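Local coordinates for protein tRNA(Ile2) 2-agmatinylcytidine synthetase TiaS (Archaeoglobus fulgidus, PDB 5XOB) that catalyses the ATP-dependent transfer of agmatine to the wobble cytidine of an isoleucine tRNA, forming 2-agmatinylcytidine and changing the codon read from AUG to AUA, at residues L24-V29 and V59-E64; R31-V36 and V68-D73. All blocks are in the same frame, centred on the assembly; numbering follows the deposited sequence.

Along the chain from the N terminus, strand 2-8 leads to helix 20-32, strands 35-44 and 57-64, helix 68-82 and strand 93-98, the order of a ferredoxin-like fold. Interaction 1 closes a loop of 29 intervening residues by setting helix 20-32 on strand 57-64. Interaction 2 takes the C-terminal part of that helix and the residues that follow, 31-36, and closes a similar loop onto helix 68-82. The two cross rather than nest, since their segments alternate. They also touch: Val29 O and Gly34 N lie 2.9 Å apart, a probable hydrogen bond, Glu64 N probably bonds to Lys35 O between neighbouring strands, and Val29 CG2 packs on Leu71 CD2.

Interaction 1: residues L24-V29 and V59-E64; sequences LAMERV and VSFLVE
Phe61 holds CG in the crowded position between its backbone N and carbonyl carbon (chi1 58°), which carries the ring out from strand 57-64, while Met26 on helix 20-32 turns CG anti to its carbonyl carbon (chi1 -77°) and lays its chain over one ring face. The Met26 CG methylene sits 3.5 Å from the Phe61 ring centroid, almost exactly on the ring normal: a CH-pi contact. The methionine chain runs on over the ring, so that Met26 SD lies 4.4 Å from the Phe61 centroid, over the face but off its centre, a Met-aromatic contact. Ala25 CB approaches Phe61 CZ obliquely at 4.5 Å. One helical turn on from Ala25, Val29 and Val63 cross at about a right angle, with Val29 CG1 and Val63 CG1 3.9 Å apart. Helix and strand run nearly parallel, 10° between the axes of 24-29 and 59-64, as suits a helix packed on the sheet of an RRM-like domain; Pro40 of strand 35-44 touches both Met26 and Phe61. No hydrogen bond passes between the two segments, so their mutual hold rests on dispersion, CH-pi and sulfur-aromatic attraction among buried groups.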
# COMPACT_ATOMS: atom_id res chain seq x y z
N LEU A 24 2.84 12.18 -22.15
CA LEU A 24 3.12 13.21 -23.11
C LEU A 24 4.43 12.85 -23.77
O LEU A 24 4.52 12.80 -25.00
CB LEU A 24 3.21 14.57 -22.43
CG LEU A 24 1.95 15.03 -21.68
CD1 LEU A 24 2.22 16.31 -20.91
CD2 LEU A 24 0.77 15.20 -22.63
N ALA A 25 5.44 12.55 -22.97
CA ALA A 25 6.75 12.20 -23.51
C ALA A 25 6.62 11.03 -24.46
O ALA A 25 7.15 11.05 -25.56
CB ALA A 25 7.73 11.87 -22.40
N MET A 26 5.89 10.02 -24.03
CA MET A 26 5.66 8.85 -24.88
C MET A 26 5.06 9.27 -26.23
O MET A 26 5.55 8.86 -27.27
CB MET A 26 4.79 7.82 -24.15
CG MET A 26 5.56 7.02 -23.11
SD MET A 26 4.49 6.06 -22.01
CE MET A 26 3.60 5.11 -23.25
N GLU A 27 4.01 10.09 -26.19
CA GLU A 27 3.39 10.59 -27.42
C GLU A 27 4.42 11.23 -28.35
O GLU A 27 4.50 10.86 -29.53
CB GLU A 27 2.29 11.61 -27.10
CG GLU A 27 1.03 10.99 -26.53
CD GLU A 27 -0.02 12.03 -26.17
OE1 GLU A 27 0.28 13.24 -26.32
OE2 GLU A 27 -1.13 11.65 -25.74
N ARG A 28 5.19 12.18 -27.83
CA ARG A 28 6.21 12.88 -28.64
C ARG A 28 7.24 11.94 -29.25
O ARG A 28 7.57 12.05 -30.43
CB ARG A 28 6.92 13.99 -27.84
CG ARG A 28 6.68 15.38 -28.41
CD ARG A 28 7.64 16.43 -27.86
NE ARG A 28 8.28 17.23 -28.92
CZ ARG A 28 9.01 18.33 -28.72
NH1 ARG A 28 9.20 18.80 -27.49
NH2 ARG A 28 9.55 18.96 -29.75
N VAL A 29 7.75 11.01 -28.45
CA VAL A 29 8.69 10.02 -28.95
C VAL A 29 8.07 9.20 -30.07
O VAL A 29 8.72 8.93 -31.09
CB VAL A 29 9.12 9.06 -27.83
CG1 VAL A 29 9.76 7.79 -28.39
CG2 VAL A 29 10.07 9.77 -26.87
N VAL A 59 8.21 6.46 -13.18
CA VAL A 59 7.73 5.79 -14.39
C VAL A 59 8.89 5.47 -15.36
O VAL A 59 9.83 6.26 -15.50
CB VAL A 59 6.70 6.66 -15.16
CG1 VAL A 59 6.18 5.95 -16.42
CG2 VAL A 59 5.54 7.07 -14.26
N SER A 60 8.80 4.33 -16.03
CA SER A 60 9.69 4.01 -17.14
C SER A 60 8.94 3.48 -18.36
O SER A 60 7.79 3.04 -18.26
CB SER A 60 10.75 3.00 -16.72
OG SER A 60 10.15 1.84 -16.17
N PHE A 61 9.60 3.52 -19.52
CA PHE A 61 9.07 2.87 -20.71
C PHE A 61 10.17 2.53 -21.70
O PHE A 61 11.22 3.19 -21.73
CB PHE A 61 8.00 3.74 -21.38
CG PHE A 61 8.47 5.11 -21.77
CD1 PHE A 61 8.92 5.37 -23.06
CD2 PHE A 61 8.45 6.16 -20.85
CE1 PHE A 61 9.36 6.63 -23.43
CE2 PHE A 61 8.88 7.43 -21.20
CZ PHE A 61 9.34 7.67 -22.49
N LEU A 62 9.93 1.49 -22.49
CA LEU A 62 10.89 1.00 -23.47
C LEU A 62 10.60 1.57 -24.85
O LEU A 62 9.47 1.51 -25.33
CB LEU A 62 10.84 -0.52 -23.53
CG LEU A 62 11.97 -1.24 -24.28
CD1 LEU A 62 13.33 -0.87 -23.72
CD2 LEU A 62 11.78 -2.75 -24.19
N VAL A 63 11.64 2.12 -25.49
CA VAL A 63 11.51 2.63 -26.85
C VAL A 63 12.57 2.04 -27.77
O VAL A 63 13.59 1.54 -27.32
CB VAL A 63 11.61 4.15 -26.90
CG1 VAL A 63 10.55 4.77 -26.01
CG2 VAL A 63 12.99 4.63 -26.48
N GLU A 64 12.29 2.12 -29.07
CA GLU A 64 13.24 1.79 -30.12
C GLU A 64 13.44 3.06 -30.93
O GLU A 64 12.47 3.63 -31.44
CB GLU A 64 12.70 0.66 -30.99
CG GLU A 64 13.49 0.39 -32.27
CD GLU A 64 14.57 -0.67 -32.10
OE1 GLU A 64 14.26 -1.78 -31.61
OE2 GLU A 64 15.73 -0.39 -32.49

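Interaction 2: residues R31-V36 and V68-D73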
# COMPACT_ATOMS: atom_id res chain seq x y z
N ARG A 31 5.99 9.96 -32.18
CA ARG A 31 5.78 10.74 -33.39
C ARG A 31 7.08 11.27 -34.00
O ARG A 31 7.19 11.40 -35.21
CB ARG A 31 4.80 11.89 -33.12
CG ARG A 31 5.42 13.21 -32.68
CD ARG A 31 4.41 14.33 -32.84
NE ARG A 31 3.27 14.14 -31.95
CZ ARG A 31 3.02 14.87 -30.86
NH1 ARG A 31 3.81 15.88 -30.50
NH2 ARG A 31 1.94 14.59 -30.12
N GLU A 32 8.06 11.60 -33.16
CA GLU A 32 9.35 12.06 -33.66
C GLU A 32 10.32 10.89 -33.89
O GLU A 32 10.87 10.76 -34.99
CB GLU A 32 9.98 13.11 -32.74
CG GLU A 32 9.20 14.43 -32.69
CD GLU A 32 10.08 15.66 -32.54
OE1 GLU A 32 9.77 16.52 -31.67
OE2 GLU A 32 11.07 15.79 -33.30
N LEU A 33 10.52 10.03 -32.89
CA LEU A 33 11.69 9.14 -32.90
C LEU A 33 11.45 7.66 -33.21
O LEU A 33 12.25 7.04 -33.91
CB LEU A 33 12.44 9.26 -31.57
CG LEU A 33 13.03 10.65 -31.30
CD1 LEU A 33 13.79 10.63 -29.99
CD2 LEU A 33 13.94 11.09 -32.43
N GLY A 34 10.37 7.09 -32.68
CA GLY A 34 10.18 5.66 -32.83
C GLY A 34 8.92 5.14 -32.19
O GLY A 34 7.93 5.85 -32.09
N LYS A 35 8.96 3.87 -31.77
CA LYS A 35 7.82 3.22 -31.15
C LYS A 35 8.16 2.90 -29.70
O LYS A 35 9.29 2.51 -29.40
CB LYS A 35 7.47 1.94 -31.90
N VAL A 36 7.18 3.09 -28.82
CA VAL A 36 7.24 2.60 -27.44
C VAL A 36 6.90 1.10 -27.44
O VAL A 36 5.87 0.68 -27.98
CB VAL A 36 6.24 3.33 -26.51
CG1 VAL A 36 6.33 2.79 -25.08
CG2 VAL A 36 6.48 4.83 -26.53
N VAL A 68 20.23 7.93 -29.56
CA VAL A 68 19.96 8.18 -28.15
C VAL A 68 19.96 9.67 -27.82
O VAL A 68 19.10 10.14 -27.08
CB VAL A 68 20.98 7.42 -27.26
CG1 VAL A 68 20.87 7.84 -25.80
CG2 VAL A 68 20.78 5.92 -27.39
N GLY A 69 20.93 10.41 -28.37
CA GLY A 69 21.06 11.84 -28.10
C GLY A 69 19.81 12.64 -28.43
O GLY A 69 19.53 13.66 -27.80
N GLU A 70 19.06 12.16 -29.42
CA GLU A 70 17.82 12.79 -29.85
C GLU A 70 16.72 12.51 -28.84
O GLU A 70 15.92 13.38 -28.51
CB GLU A 70 17.42 12.25 -31.22
CG GLU A 70 18.51 12.39 -32.28
CD GLU A 70 18.09 11.89 -33.65
OE1 GLU A 70 17.31 10.90 -33.72
OE2 GLU A 70 18.55 12.47 -34.66
N LEU A 71 16.69 11.27 -28.37
CA LEU A 71 15.76 10.83 -27.32
C LEU A 71 15.81 11.75 -26.09
O LEU A 71 14.78 12.22 -25.59
CB LEU A 71 16.09 9.39 -26.91
CG LEU A 71 14.96 8.39 -26.63
CD1 LEU A 71 15.43 7.37 -25.60
CD2 LEU A 71 13.66 9.05 -26.18
N VAL A 72 17.02 11.98 -25.61
CA VAL A 72 17.26 12.86 -24.47
C VAL A 72 16.60 14.20 -24.72
O VAL A 72 15.81 14.68 -23.91
CB VAL A 72 18.77 13.10 -24.27
CG1 VAL A 72 19.01 14.08 -23.12
CG2 VAL A 72 19.51 11.80 -24.00
N ASP A 73 16.96 14.78 -25.86
CA ASP A 73 16.48 16.09 -26.29
C ASP A 73 14.96 16.13 -26.30
O ASP A 73 14.36 17.07 -25.79
CB ASP A 73 17.00 16.42 -27.70
CG ASP A 73 18.50 16.76 -27.75
OD1 ASP A 73 19.10 17.08 -26.69
OD2 ASP A 73 19.07 16.71 -28.86
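The ferredoxin-like (RRM-type) beta-alpha-beta-beta-alpha-beta core of the TCKD domain brings its two helices together here, where Leu33, next to Glu32 at the C-terminal part of helix 20-32, leans on the first turn of helix 68-82. Leu33 meets that helix with both methyls of its fork. One, CD1, presses on the helix backbone itself, 3.3 Å from Leu71 CA and 3.4 Å from Leu71 N, closer than methyl groups usually pack, though at this resolution little can be read into it. The other, CD2, turns to Glu70, lying 3.9 Å from Glu70 CB. With CG of Leu33 anti to its own carbonyl carbon, this torsion (chi1 -63°) directs the fork at the helix, where it spans two successive residues. Leu71 completes the inner side through CB, 4.0 Å from Leu33 CD1, and its own branch continues inward to Val29 of helix 20-32 and to Val63, Val3 and Val5 of the sheet. Replacing Leu33 by an alanine would probably leave a gap against the backbone of Leu71 and deprive the aliphatic part of Glu70 of its apolar neighbour. Glu70, on the solvent side, runs extended beyond CG and crosses the leucine obliquely, bringing its carboxylate OE1 to 3.6 Å from Leu33 CD2, a van der Waals contact with a methyl.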